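Local structure of glucose-inhibited division protein A-related protein, probable oxidoreductase (Thermus thermophilus, 2CUL) at residues T90-L94 against D148-L153; A182-W188 against A203-R209. The protein binds flavin-adenine dinucleotide in a Rossmann-type fold and is probably an oxidoreductase related to the glucose-inhibited division protein GidA. One frame throughout, in Å; residues are numbered along the deposited sequence.

Contact 1. Residues T90-L94 against D148-L153; sequences TATGL and DLLEDL. With FAD (flavin-adenine dinucleotide), chain B.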
ATOM      1  N   THR A  90      -2.571   2.121 -12.384  1.00  7.63           N
ATOM      2  CA  THR A  90      -3.653   2.459 -11.464  1.00  7.96           C
ATOM      3  C   THR A  90      -4.624   1.288 -11.367  1.00  8.66           C
ATOM      4  O   THR A  90      -5.379   1.028 -12.303  1.00  6.81           O
ATOM      5  CB  THR A  90      -4.422   3.697 -11.949  1.00  9.90           C
ATOM      6  OG1 THR A  90      -3.502   4.777 -12.158  1.00 11.57           O
ATOM      7  CG2 THR A  90      -5.453   4.116 -10.912  1.00  8.28           C
ATOM      8  N   ALA A  91      -4.598   0.574 -10.245  1.00  4.83           N
ATOM      9  CA  ALA A  91      -5.490  -0.563 -10.065  1.00  5.55           C
ATOM     10  C   ALA A  91      -6.931  -0.075 -10.026  1.00  6.83           C
ATOM     11  O   ALA A  91      -7.268   0.851  -9.290  1.00  7.84           O
ATOM     12  CB  ALA A  91      -5.150  -1.312  -8.778  1.00  7.42           C
ATOM     13  N   THR A  92      -7.783  -0.714 -10.819  1.00  6.67           N
ATOM     14  CA  THR A  92      -9.184  -0.321 -10.892  1.00  8.72           C
ATOM     15  C   THR A  92     -10.141  -1.435 -10.488  1.00  9.34           C
ATOM     16  O   THR A  92     -11.346  -1.212 -10.369  1.00 10.49           O
ATOM     17  CB  THR A  92      -9.549   0.126 -12.321  1.00 10.80           C
ATOM     18  OG1 THR A  92      -9.204  -0.913 -13.246  1.00  8.89           O
ATOM     19  CG2 THR A  92      -8.808   1.404 -12.689  1.00  9.43           C
ATOM     20  N   GLY A  93      -9.611  -2.633 -10.285  1.00  8.04           N
ATOM     21  CA  GLY A  93     -10.459  -3.745  -9.902  1.00  9.81           C
ATOM     22  C   GLY A  93      -9.677  -5.030  -9.733  1.00  9.09           C
ATOM     23  O   GLY A  93      -8.495  -5.097 -10.064  1.00  9.13           O
ATOM     24  N   LEU A  94     -10.335  -6.056  -9.211  1.00  9.21           N
ATOM     25  CA  LEU A  94      -9.678  -7.336  -8.995  1.00  8.43           C
ATOM     26  C   LEU A  94      -9.862  -8.288 -10.170  1.00 10.49           C
ATOM     27  O   LEU A  94     -10.969  -8.427 -10.697  1.00 11.72           O
ATOM     28  CB  LEU A  94     -10.231  -8.003  -7.729  1.00  8.03           C
ATOM     29  CG  LEU A  94     -10.160  -7.209  -6.420  1.00  7.66           C
ATOM     30  CD1 LEU A  94     -10.663  -8.083  -5.277  1.00  8.88           C
ATOM     31  CD2 LEU A  94      -8.726  -6.764  -6.155  1.00  9.01           C
ATOM     32  N   ASP A 148     -12.366   3.878  -8.943  1.00 10.91           N
ATOM     33  CA  ASP A 148     -12.585   2.532  -9.459  1.00  7.97           C
ATOM     34  C   ASP A 148     -12.379   1.345  -8.528  1.00  9.59           C
ATOM     35  O   ASP A 148     -13.249   0.481  -8.433  1.00  8.99           O
ATOM     36  CB  ASP A 148     -11.735   2.331 -10.706  1.00 10.09           C
ATOM     37  CG  ASP A 148     -11.904   3.451 -11.702  1.00 16.35           C
ATOM     38  OD1 ASP A 148     -12.579   3.236 -12.732  1.00 19.10           O
ATOM     39  OD2 ASP A 148     -11.374   4.548 -11.447  1.00 16.14           O
ATOM     40  N   LEU A 149     -11.237   1.281  -7.850  1.00  6.91           N
ATOM     41  CA  LEU A 149     -10.973   0.139  -6.980  1.00  8.91           C
ATOM     42  C   LEU A 149     -12.007  -0.005  -5.870  1.00  8.48           C
ATOM     43  O   LEU A 149     -12.506  -1.103  -5.630  1.00  7.74           O
ATOM     44  CB  LEU A 149      -9.564   0.223  -6.392  1.00  7.31           C
ATOM     45  CG  LEU A 149      -9.124  -0.967  -5.532  1.00 10.72           C
ATOM     46  CD1 LEU A 149      -9.249  -2.274  -6.312  1.00 10.34           C
ATOM     47  CD2 LEU A 149      -7.682  -0.749  -5.083  1.00  9.93           C
ATOM     48  N   LEU A 150     -12.334   1.088  -5.189  1.00  7.46           N
ATOM     49  CA  LEU A 150     -13.331   1.014  -4.128  1.00  8.85           C
ATOM     50  C   LEU A 150     -14.668   0.543  -4.692  1.00  9.30           C
ATOM     51  O   LEU A 150     -15.355  -0.280  -4.086  1.00  9.71           O
ATOM     52  CB  LEU A 150     -13.522   2.377  -3.457  1.00  9.39           C
ATOM     53  CG  LEU A 150     -14.687   2.424  -2.455  1.00  9.75           C
ATOM     54  CD1 LEU A 150     -14.434   1.440  -1.321  1.00 11.25           C
ATOM     55  CD2 LEU A 150     -14.844   3.838  -1.914  1.00 14.77           C
ATOM     56  N   GLU A 151     -15.039   1.076  -5.853  1.00  9.52           N
ATOM     57  CA  GLU A 151     -16.297   0.700  -6.485  1.00 11.05           C
ATOM     58  C   GLU A 151     -16.316  -0.795  -6.778  1.00  9.37           C
ATOM     59  O   GLU A 151     -17.320  -1.467  -6.539  1.00  9.25           O
ATOM     60  CB  GLU A 151     -16.500   1.489  -7.783  1.00 12.04           C
ATOM     61  CG  GLU A 151     -17.780   1.149  -8.545  1.00 16.78           C
ATOM     62  CD  GLU A 151     -19.025   1.238  -7.680  1.00 27.43           C
ATOM     63  OE1 GLU A 151     -19.292   2.011  -6.677  1.00 29.64           O
ATOM     64  OE2 GLU A 151     -20.030   0.731  -8.345  1.00 30.32           O
ATOM     65  N   ASP A 152     -15.203  -1.321  -7.284  1.00  7.19           N
ATOM     66  CA  ASP A 152     -15.140  -2.741  -7.599  1.00  6.59           C
ATOM     67  C   ASP A 152     -15.238  -3.581  -6.330  1.00  8.89           C
ATOM     68  O   ASP A 152     -15.986  -4.556  -6.284  1.00 12.03           O
ATOM     69  CB  ASP A 152     -13.842  -3.080  -8.337  1.00  6.64           C
ATOM     70  CG  ASP A 152     -13.907  -4.433  -9.022  1.00  7.66           C
ATOM     71  OD1 ASP A 152     -14.786  -4.606  -9.891  1.00 12.06           O
ATOM     72  OD2 ASP A 152     -13.091  -5.322  -8.693  1.00  8.90           O
ATOM     73  N   LEU A 153     -14.483  -3.203  -5.302  1.00  9.12           N
ATOM     74  CA  LEU A 153     -14.514  -3.937  -4.043  1.00  7.12           C
ATOM     75  C   LEU A 153     -15.922  -3.900  -3.448  1.00  9.13           C
ATOM     76  O   LEU A 153     -16.412  -4.906  -2.933  1.00 10.98           O
ATOM     77  CB  LEU A 153     -13.502  -3.343  -3.057  1.00  9.70           C
ATOM     78  CG  LEU A 153     -12.031  -3.492  -3.460  1.00  7.51           C
ATOM     79  CD1 LEU A 153     -11.162  -2.635  -2.550  1.00  8.32           C
ATOM     80  CD2 LEU A 153     -11.616  -4.951  -3.383  1.00  8.09           C
TER
HETATM   81  PA  FAD B 301       0.419   4.909   1.931  1.00  7.35           P
HETATM   82  O1A FAD B 301      -0.511   6.041   1.792  1.00  7.04           O
HETATM   83  O2A FAD B 301       1.780   5.139   2.480  1.00  9.30           O
HETATM   84  O5B FAD B 301       0.601   4.198   0.515  1.00  7.46           O
HETATM   85  C5B FAD B 301      -0.544   3.846  -0.264  1.00  6.88           C
HETATM   86  C4B FAD B 301      -0.053   3.744  -1.703  1.00  6.31           C
HETATM   87  O4B FAD B 301      -1.070   3.071  -2.445  1.00  6.30           O
HETATM   88  C3B FAD B 301       0.170   5.101  -2.400  1.00  8.52           C
HETATM   89  O3B FAD B 301       1.430   5.172  -3.032  1.00 11.66           O
HETATM   90  C2B FAD B 301      -0.985   5.187  -3.353  1.00  9.58           C
HETATM   91  O2B FAD B 301      -0.810   6.039  -4.461  1.00 10.34           O
HETATM   92  C1B FAD B 301      -1.194   3.716  -3.704  1.00  9.36           C
HETATM   93  N9A FAD B 301      -2.511   3.388  -4.244  1.00  8.53           N
HETATM   94  C8A FAD B 301      -3.729   3.580  -3.636  1.00  7.89           C
HETATM   95  N7A FAD B 301      -4.740   3.170  -4.393  1.00  8.94           N
HETATM   96  C5A FAD B 301      -4.140   2.691  -5.541  1.00  7.81           C
HETATM   97  C6A FAD B 301      -4.675   2.122  -6.722  1.00  7.36           C
HETATM   98  N6A FAD B 301      -5.967   1.939  -6.929  1.00  8.21           N
HETATM   99  N1A FAD B 301      -3.780   1.737  -7.706  1.00  8.14           N
HETATM  100  C2A FAD B 301      -2.428   1.915  -7.517  1.00  8.34           C
HETATM  101  N3A FAD B 301      -1.857   2.455  -6.409  1.00  6.27           N
HETATM  102  C4A FAD B 301      -2.753   2.826  -5.455  1.00  7.51           C
HETATM  103  N1  FAD B 301       1.527   8.452  10.385  1.00  8.31           N
HETATM  104  C2  FAD B 301       2.680   8.980  10.922  1.00 10.43           C
HETATM  105  O2  FAD B 301       3.504   8.272  11.449  1.00 11.25           O
HETATM  106  N3  FAD B 301       2.882  10.366  10.842  1.00 10.27           N
HETATM  107  C4  FAD B 301       1.997  11.249  10.261  1.00 12.94           C
HETATM  108  O4  FAD B 301       2.243  12.473  10.224  1.00 14.37           O
HETATM  109  C4X FAD B 301       0.815  10.708   9.715  1.00 11.20           C
HETATM  110  N5  FAD B 301      -0.128  11.536   9.121  1.00  8.90           N
HETATM  111  C5X FAD B 301      -1.290  11.012   8.584  1.00  7.34           C
HETATM  112  C6  FAD B 301      -2.221  11.865   7.994  1.00  9.40           C
HETATM  113  C7  FAD B 301      -3.418  11.390   7.424  1.00 11.64           C
HETATM  114  C7M FAD B 301      -4.379  12.369   6.797  1.00 12.23           C
HETATM  115  C8  FAD B 301      -3.674   9.972   7.462  1.00 10.49           C
HETATM  116  C8M FAD B 301      -4.924   9.380   6.870  1.00 11.13           C
HETATM  117  C9  FAD B 301      -2.741   9.093   8.065  1.00 10.57           C
HETATM  118  C9A FAD B 301      -1.537   9.583   8.636  1.00  9.12           C
HETATM  119  N10 FAD B 301      -0.559   8.726   9.256  1.00  7.30           N
HETATM  120  C10 FAD B 301       0.612   9.289   9.796  1.00 10.25           C
HETATM  121  C1' FAD B 301      -0.758   7.226   9.362  1.00  8.29           C
HETATM  122  C2' FAD B 301       0.063   6.293   8.443  1.00  8.60           C
HETATM  123  O2' FAD B 301       1.377   6.205   8.925  1.00  8.92           O
HETATM  124  C3' FAD B 301       0.091   6.770   6.977  1.00  9.38           C
HETATM  125  O3' FAD B 301      -1.227   6.866   6.439  1.00  9.50           O
HETATM  126  C4' FAD B 301       0.873   5.818   6.049  1.00  9.60           C
HETATM  127  O4' FAD B 301       1.130   6.434   4.789  1.00  8.11           O
HETATM  128  C5' FAD B 301       0.061   4.520   5.868  1.00  8.71           C
HETATM  129  O5' FAD B 301       0.800   3.603   5.044  1.00  7.20           O
HETATM  130  P   FAD B 301       0.124   2.762   3.882  1.00  7.81           P
HETATM  131  O1P FAD B 301       1.218   1.934   3.346  1.00  7.40           O
HETATM  132  O2P FAD B 301      -1.086   2.028   4.385  1.00  8.29           O
HETATM  133  O3P FAD B 301      -0.367   3.820   2.824  1.00  6.38           O
HETATM  134  O   HOH W   1      -9.079   2.916  -8.639  1.00 11.15           O

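Contact 2. Residues A182-W188 against A203-R209; sequences AFHPEEW and AVGLCVR. With FAD (flavin-adenine dinucleotide), chain B.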
ATOM      1  N   ALA A 182     -11.560   1.887   5.339  1.00 10.10           N
ATOM      2  CA  ALA A 182     -10.675   0.761   5.599  1.00  9.43           C
ATOM      3  C   ALA A 182     -11.545  -0.486   5.580  1.00  9.13           C
ATOM      4  O   ALA A 182     -12.733  -0.422   5.904  1.00 10.86           O
ATOM      5  CB  ALA A 182     -10.014   0.907   6.962  1.00  8.98           C
ATOM      6  N   PHE A 183     -10.967  -1.612   5.178  1.00  8.72           N
ATOM      7  CA  PHE A 183     -11.711  -2.865   5.161  1.00  8.27           C
ATOM      8  C   PHE A 183     -12.225  -3.137   6.568  1.00  9.47           C
ATOM      9  O   PHE A 183     -11.504  -2.953   7.550  1.00 11.94           O
ATOM     10  CB  PHE A 183     -10.807  -4.023   4.739  1.00  7.77           C
ATOM     11  CG  PHE A 183     -10.519  -4.068   3.269  1.00  8.36           C
ATOM     12  CD1 PHE A 183     -11.476  -4.539   2.379  1.00  9.37           C
ATOM     13  CD2 PHE A 183      -9.287  -3.647   2.772  1.00  8.99           C
ATOM     14  CE1 PHE A 183     -11.214  -4.595   1.011  1.00 10.26           C
ATOM     15  CE2 PHE A 183      -9.015  -3.697   1.409  1.00  8.92           C
ATOM     16  CZ  PHE A 183      -9.978  -4.173   0.525  1.00  9.14           C
ATOM     17  N   HIS A 184     -13.474  -3.575   6.665  1.00  8.28           N
ATOM     18  CA  HIS A 184     -14.059  -3.891   7.961  1.00  8.98           C
ATOM     19  C   HIS A 184     -13.207  -5.001   8.579  1.00 11.96           C
ATOM     20  O   HIS A 184     -12.759  -5.915   7.882  1.00  8.66           O
ATOM     21  CB  HIS A 184     -15.502  -4.362   7.765  1.00 11.27           C
ATOM     22  CG  HIS A 184     -16.257  -4.551   9.043  1.00  9.83           C
ATOM     23  ND1 HIS A 184     -16.021  -5.603   9.900  1.00 10.88           N
ATOM     24  CD2 HIS A 184     -17.236  -3.812   9.614  1.00  9.70           C
ATOM     25  CE1 HIS A 184     -16.822  -5.504  10.946  1.00  8.51           C
ATOM     26  NE2 HIS A 184     -17.569  -4.425  10.798  1.00  9.79           N
ATOM     27  N   PRO A 185     -12.964  -4.939   9.896  1.00 11.82           N
ATOM     28  CA  PRO A 185     -12.153  -5.964  10.560  1.00 13.74           C
ATOM     29  C   PRO A 185     -12.547  -7.417  10.288  1.00 10.93           C
ATOM     30  O   PRO A 185     -11.683  -8.292  10.222  1.00 10.81           O
ATOM     31  CB  PRO A 185     -12.282  -5.595  12.034  1.00 18.67           C
ATOM     32  CG  PRO A 185     -12.358  -4.104  11.980  1.00 23.39           C
ATOM     33  CD  PRO A 185     -13.329  -3.868  10.839  1.00 15.17           C
ATOM     34  N   GLU A 186     -13.841  -7.680  10.137  1.00  9.67           N
ATOM     35  CA  GLU A 186     -14.313  -9.042   9.888  1.00 11.81           C
ATOM     36  C   GLU A 186     -13.846  -9.598   8.544  1.00 10.54           C
ATOM     37  O   GLU A 186     -13.850 -10.807   8.337  1.00 13.56           O
ATOM     38  CB  GLU A 186     -15.845  -9.090   9.971  1.00 11.87           C
ATOM     39  CG  GLU A 186     -16.484 -10.435   9.622  1.00 17.48           C
ATOM     40  CD  GLU A 186     -15.964 -11.591  10.463  1.00 25.10           C
ATOM     41  OE1 GLU A 186     -15.823 -11.427  11.693  1.00 26.06           O
ATOM     42  OE2 GLU A 186     -15.711 -12.673   9.891  1.00 31.01           O
ATOM     43  N   GLU A 187     -13.439  -8.716   7.637  1.00 10.28           N
ATOM     44  CA  GLU A 187     -12.970  -9.140   6.320  1.00  9.80           C
ATOM     45  C   GLU A 187     -11.532  -9.634   6.370  1.00 11.11           C
ATOM     46  O   GLU A 187     -11.096 -10.406   5.520  1.00 10.37           O
ATOM     47  CB  GLU A 187     -12.998  -7.964   5.338  1.00 10.17           C
ATOM     48  CG  GLU A 187     -14.347  -7.320   5.126  1.00  9.52           C
ATOM     49  CD  GLU A 187     -15.180  -8.050   4.103  1.00  7.77           C
ATOM     50  OE1 GLU A 187     -14.772  -9.146   3.656  1.00 10.12           O
ATOM     51  OE2 GLU A 187     -16.251  -7.525   3.750  1.00  8.98           O
ATOM     52  N   TRP A 188     -10.807  -9.190   7.386  1.00 10.19           N
ATOM     53  CA  TRP A 188      -9.385  -9.475   7.505  1.00 11.04           C
ATOM     54  C   TRP A 188      -8.951 -10.446   8.601  1.00  9.44           C
ATOM     55  O   TRP A 188      -9.417 -10.366   9.733  1.00 13.73           O
ATOM     56  CB  TRP A 188      -8.693  -8.125   7.693  1.00  9.88           C
ATOM     57  CG  TRP A 188      -7.214  -8.101   7.583  1.00  6.32           C
ATOM     58  CD1 TRP A 188      -6.464  -8.336   6.466  1.00  8.01           C
ATOM     59  CD2 TRP A 188      -6.299  -7.704   8.606  1.00  9.55           C
ATOM     60  NE1 TRP A 188      -5.137  -8.097   6.729  1.00  8.97           N
ATOM     61  CE2 TRP A 188      -5.007  -7.708   8.037  1.00  8.17           C
ATOM     62  CE3 TRP A 188      -6.445  -7.338   9.951  1.00 13.11           C
ATOM     63  CZ2 TRP A 188      -3.865  -7.360   8.766  1.00 10.51           C
ATOM     64  CZ3 TRP A 188      -5.308  -6.989  10.679  1.00 11.82           C
ATOM     65  CH2 TRP A 188      -4.035  -7.004  10.080  1.00 12.39           C
ATOM     66  N   ALA A 203      -4.193  -8.083   2.508  1.00  8.50           N
ATOM     67  CA  ALA A 203      -4.259  -6.640   2.700  1.00  8.79           C
ATOM     68  C   ALA A 203      -3.356  -6.276   3.872  1.00  7.05           C
ATOM     69  O   ALA A 203      -3.211  -7.051   4.820  1.00  9.62           O
ATOM     70  CB  ALA A 203      -5.684  -6.203   2.973  1.00 10.91           C
ATOM     71  N   VAL A 204      -2.742  -5.100   3.803  1.00  6.42           N
ATOM     72  CA  VAL A 204      -1.835  -4.662   4.857  1.00  5.65           C
ATOM     73  C   VAL A 204      -1.811  -3.140   4.961  1.00  8.17           C
ATOM     74  O   VAL A 204      -2.131  -2.443   4.001  1.00  7.80           O
ATOM     75  CB  VAL A 204      -0.400  -5.186   4.575  1.00  7.27           C
ATOM     76  CG1 VAL A 204       0.165  -4.526   3.324  1.00  8.54           C
ATOM     77  CG2 VAL A 204       0.503  -4.934   5.761  1.00  8.58           C
ATOM     78  N   GLY A 205      -1.452  -2.633   6.136  1.00  7.24           N
ATOM     79  CA  GLY A 205      -1.366  -1.196   6.315  1.00  8.37           C
ATOM     80  C   GLY A 205      -2.651  -0.507   6.711  1.00  7.99           C
ATOM     81  O   GLY A 205      -3.589  -1.133   7.205  1.00  9.32           O
ATOM     82  N   LEU A 206      -2.688   0.798   6.468  1.00  7.36           N
ATOM     83  CA  LEU A 206      -3.830   1.622   6.828  1.00  6.58           C
ATOM     84  C   LEU A 206      -5.158   1.191   6.212  1.00  8.35           C
ATOM     85  O   LEU A 206      -6.214   1.445   6.796  1.00  9.96           O
ATOM     86  CB  LEU A 206      -3.551   3.084   6.468  1.00 10.02           C
ATOM     87  CG  LEU A 206      -4.255   4.088   7.385  1.00  7.32           C
ATOM     88  CD1 LEU A 206      -3.554   4.091   8.739  1.00  9.79           C
ATOM     89  CD2 LEU A 206      -4.233   5.479   6.766  1.00  7.90           C
ATOM     90  N   CYS A 207      -5.130   0.545   5.048  1.00  6.87           N
ATOM     91  CA  CYS A 207      -6.396   0.137   4.446  1.00  7.77           C
ATOM     92  C   CYS A 207      -7.085  -0.975   5.242  1.00  9.75           C
ATOM     93  O   CYS A 207      -8.227  -1.323   4.949  1.00  9.39           O
ATOM     94  CB  CYS A 207      -6.220  -0.254   2.962  1.00  7.55           C
ATOM     95  SG  CYS A 207      -5.463  -1.854   2.581  1.00  8.94           S
ATOM     96  N   VAL A 208      -6.405  -1.517   6.255  1.00  9.31           N
ATOM     97  CA  VAL A 208      -7.014  -2.551   7.101  1.00  9.65           C
ATOM     98  C   VAL A 208      -6.938  -2.248   8.598  1.00 10.57           C
ATOM     99  O   VAL A 208      -7.798  -2.681   9.365  1.00 10.65           O
ATOM    100  CB  VAL A 208      -6.412  -3.963   6.861  1.00 12.06           C
ATOM    101  CG1 VAL A 208      -6.884  -4.498   5.528  1.00 15.93           C
ATOM    102  CG2 VAL A 208      -4.902  -3.921   6.915  1.00 13.93           C
ATOM    103  N   ARG A 209      -5.915  -1.511   9.021  1.00  9.21           N
ATOM    104  CA  ARG A 209      -5.781  -1.173  10.437  1.00 11.93           C
ATOM    105  C   ARG A 209      -5.001   0.117  10.632  1.00 13.27           C
ATOM    106  O   ARG A 209      -4.036   0.385   9.914  1.00 11.17           O
ATOM    107  CB  ARG A 209      -5.095  -2.314  11.196  1.00 15.46           C
ATOM    108  CG  ARG A 209      -4.956  -2.054  12.687  1.00 23.07           C
ATOM    109  CD  ARG A 209      -4.711  -3.340  13.459  1.00 28.77           C
ATOM    110  NE  ARG A 209      -3.517  -4.045  13.003  1.00 29.94           N
ATOM    111  CZ  ARG A 209      -3.127  -5.227  13.469  1.00 31.70           C
ATOM    112  NH1 ARG A 209      -3.836  -5.840  14.408  1.00 30.60           N
ATOM    113  NH2 ARG A 209      -2.030  -5.797  12.996  1.00 24.25           N
TER
HETATM  114  PA  FAD B 301       0.419   4.909   1.931  1.00  7.35           P
HETATM  115  O1A FAD B 301      -0.511   6.041   1.792  1.00  7.04           O
HETATM  116  O2A FAD B 301       1.780   5.139   2.480  1.00  9.30           O
HETATM  117  O5B FAD B 301       0.601   4.198   0.515  1.00  7.46           O
HETATM  118  C5B FAD B 301      -0.544   3.846  -0.264  1.00  6.88           C
HETATM  119  C4B FAD B 301      -0.053   3.744  -1.703  1.00  6.31           C
HETATM  120  O4B FAD B 301      -1.070   3.071  -2.445  1.00  6.30           O
HETATM  121  C3B FAD B 301       0.170   5.101  -2.400  1.00  8.52           C
HETATM  122  O3B FAD B 301       1.430   5.172  -3.032  1.00 11.66           O
HETATM  123  C2B FAD B 301      -0.985   5.187  -3.353  1.00  9.58           C
HETATM  124  O2B FAD B 301      -0.810   6.039  -4.461  1.00 10.34           O
HETATM  125  C1B FAD B 301      -1.194   3.716  -3.704  1.00  9.36           C
HETATM  126  N9A FAD B 301      -2.511   3.388  -4.244  1.00  8.53           N
HETATM  127  C8A FAD B 301      -3.729   3.580  -3.636  1.00  7.89           C
HETATM  128  N7A FAD B 301      -4.740   3.170  -4.393  1.00  8.94           N
HETATM  129  C5A FAD B 301      -4.140   2.691  -5.541  1.00  7.81           C
HETATM  130  C6A FAD B 301      -4.675   2.122  -6.722  1.00  7.36           C
HETATM  131  N6A FAD B 301      -5.967   1.939  -6.929  1.00  8.21           N
HETATM  132  N1A FAD B 301      -3.780   1.737  -7.706  1.00  8.14           N
HETATM  133  C2A FAD B 301      -2.428   1.915  -7.517  1.00  8.34           C
HETATM  134  N3A FAD B 301      -1.857   2.455  -6.409  1.00  6.27           N
HETATM  135  C4A FAD B 301      -2.753   2.826  -5.455  1.00  7.51           C
HETATM  136  N1  FAD B 301       1.527   8.452  10.385  1.00  8.31           N
HETATM  137  C2  FAD B 301       2.680   8.980  10.922  1.00 10.43           C
HETATM  138  O2  FAD B 301       3.504   8.272  11.449  1.00 11.25           O
HETATM  139  N3  FAD B 301       2.882  10.366  10.842  1.00 10.27           N
HETATM  140  C4  FAD B 301       1.997  11.249  10.261  1.00 12.94           C
HETATM  141  O4  FAD B 301       2.243  12.473  10.224  1.00 14.37           O
HETATM  142  C4X FAD B 301       0.815  10.708   9.715  1.00 11.20           C
HETATM  143  N5  FAD B 301      -0.128  11.536   9.121  1.00  8.90           N
HETATM  144  C5X FAD B 301      -1.290  11.012   8.584  1.00  7.34           C
HETATM  145  C6  FAD B 301      -2.221  11.865   7.994  1.00  9.40           C
HETATM  146  C7  FAD B 301      -3.418  11.390   7.424  1.00 11.64           C
HETATM  147  C7M FAD B 301      -4.379  12.369   6.797  1.00 12.23           C
HETATM  148  C8  FAD B 301      -3.674   9.972   7.462  1.00 10.49           C
HETATM  149  C8M FAD B 301      -4.924   9.380   6.870  1.00 11.13           C
HETATM  150  C9  FAD B 301      -2.741   9.093   8.065  1.00 10.57           C
HETATM  151  C9A FAD B 301      -1.537   9.583   8.636  1.00  9.12           C
HETATM  152  N10 FAD B 301      -0.559   8.726   9.256  1.00  7.30           N
HETATM  153  C10 FAD B 301       0.612   9.289   9.796  1.00 10.25           C
HETATM  154  C1' FAD B 301      -0.758   7.226   9.362  1.00  8.29           C
HETATM  155  C2' FAD B 301       0.063   6.293   8.443  1.00  8.60           C
HETATM  156  O2' FAD B 301       1.377   6.205   8.925  1.00  8.92           O
HETATM  157  C3' FAD B 301       0.091   6.770   6.977  1.00  9.38           C
HETATM  158  O3' FAD B 301      -1.227   6.866   6.439  1.00  9.50           O
HETATM  159  C4' FAD B 301       0.873   5.818   6.049  1.00  9.60           C
HETATM  160  O4' FAD B 301       1.130   6.434   4.789  1.00  8.11           O
HETATM  161  C5' FAD B 301       0.061   4.520   5.868  1.00  8.71           C
HETATM  162  O5' FAD B 301       0.800   3.603   5.044  1.00  7.20           O
HETATM  163  P   FAD B 301       0.124   2.762   3.882  1.00  7.81           P
HETATM  164  O1P FAD B 301       1.218   1.934   3.346  1.00  7.40           O
HETATM  165  O2P FAD B 301      -1.086   2.028   4.385  1.00  8.29           O
HETATM  166  O3P FAD B 301      -0.367   3.820   2.824  1.00  6.38           O
HETATM  167  O   HOH W   2     -10.263  -1.514   9.615  1.00 13.84           O

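Contact 1. Residues T90-L94 against D148-L153
The Asp152 carboxylate is approached from above its plane by the backbone N-H of Leu94. Leu94 N lies 2.9 Å from Asp152 OD2, and the N-H points nearly straight at the oxygen. The donor stands about 40° out of the carboxylate plane. Gly93 CA sits close to the same oxygen, at 3.3 Å from Asp152 OD2. Asp152 CG is anti to the backbone N (chi1 -164°), which carries the carboxylate from the helix across to the turn at Gly93. Asp152 OD1 forms a salt bridge with Arg105 of the neighbouring strand 100-106. An alanine in place of Asp152 would probably leave the Leu94 N-H without this acceptor and Arg105 without its mate. Strand 84-97 belongs to the parallel part of the Rossmann-type sheet, and helix 148-155 packs against it where the strand turns its corner. Here the backbone of Ala91 recognises the adenine of FAD much as a base-pair partner would. Ala91 N donates to FAD N1A (2.9 Å), and FAD N6A donates to Ala91 O (2.9 Å). Ala91 O also accepts from a water, which in turn accepts from Leu149 N in the first turn of the helix. Leu149 CD2 packs against the adenine amino group, 3.7 Å from FAD N6A, a van der Waals contact. Thr92 and Asp148 lie side by side, with Thr92 CB 3.5 Å from Asp148 CB. Further along, Leu94 and Leu153 cross at about a right angle, Leu94 CD1 resting 3.8 Å from Leu153 CD2.

Contact 2. Residues A182-W188 against A203-R209
The end of strand 176-183 is tied to segment 203-209 by one direct backbone bond, from Phe183 N to Cys207 O (2.8 Å), and by a water that donates to both Phe183 O and Val208 O. The side chains beside this link are mostly apolar. Val208 wedges between two aromatic residues. Its CG1 reaches Phe183 CD2 at 3.8 Å, while its CB and CG2 lie over one face of Trp188. The CH-pi contact is nearly vertical: Val208 CB stands 4.1 Å from the centroid of the Trp188 five-membered ring, 7° off the normal. Cys207 SG meets the Phe183 ring at its edge, 4.2 Å from Phe183 CE2, a sulfur-aromatic contact. With chi1 at -169°, the Trp188 indole swings away from its own N and reaches across to segment 203-209. Trp188 NE1 donates to Ala203 O (2.9 Å) at the end of strand 201-203. The bond is bent, and the donor sits above the carbonyl plane. At the far end of the indole, Trp188 CH2 comes over one face of the Arg209 guanidinium, 3.7 Å from Arg209 NH2. The two planes stand 80° apart, so the edge of the ring meets the flat of the guanidinium. Salt bridges from Arg209 to Glu190 and Glu219 hold that group. On the side toward the cofactor, Leu206 N donates to FAD O2P (2.9 Å), and a side chain at Gly205 would clash with that oxygen. A loop between the last sheet strand and the C-terminal helix that offers a backbone amide to the pyrophosphate is consistent with the FAD site of Rossmann-type flavoproteins.

In the fold
Contact 1 closes along the chain before contact 2 opens, and their centres lie 16 Å apart. They meet directly where Leu153 CD1 packs 3.6 Å from Phe183 CZ. Phe160 of strand 160-167 touches both of these side chains, so the helix of contact 1 and the strand end of contact 2 share one apolar core. Strands 84-97 and 201-203 lie in the same mixed sheet, with strands 29-33, 6-9 and 116-119 between them. Both contacts reach FAD, at different parts of it. Contact 1 holds the adenine, and contact 2 lies by the pyrophosphate, with Leu206 CD2 also 4.0 Å from the flavin methyl FAD C8M.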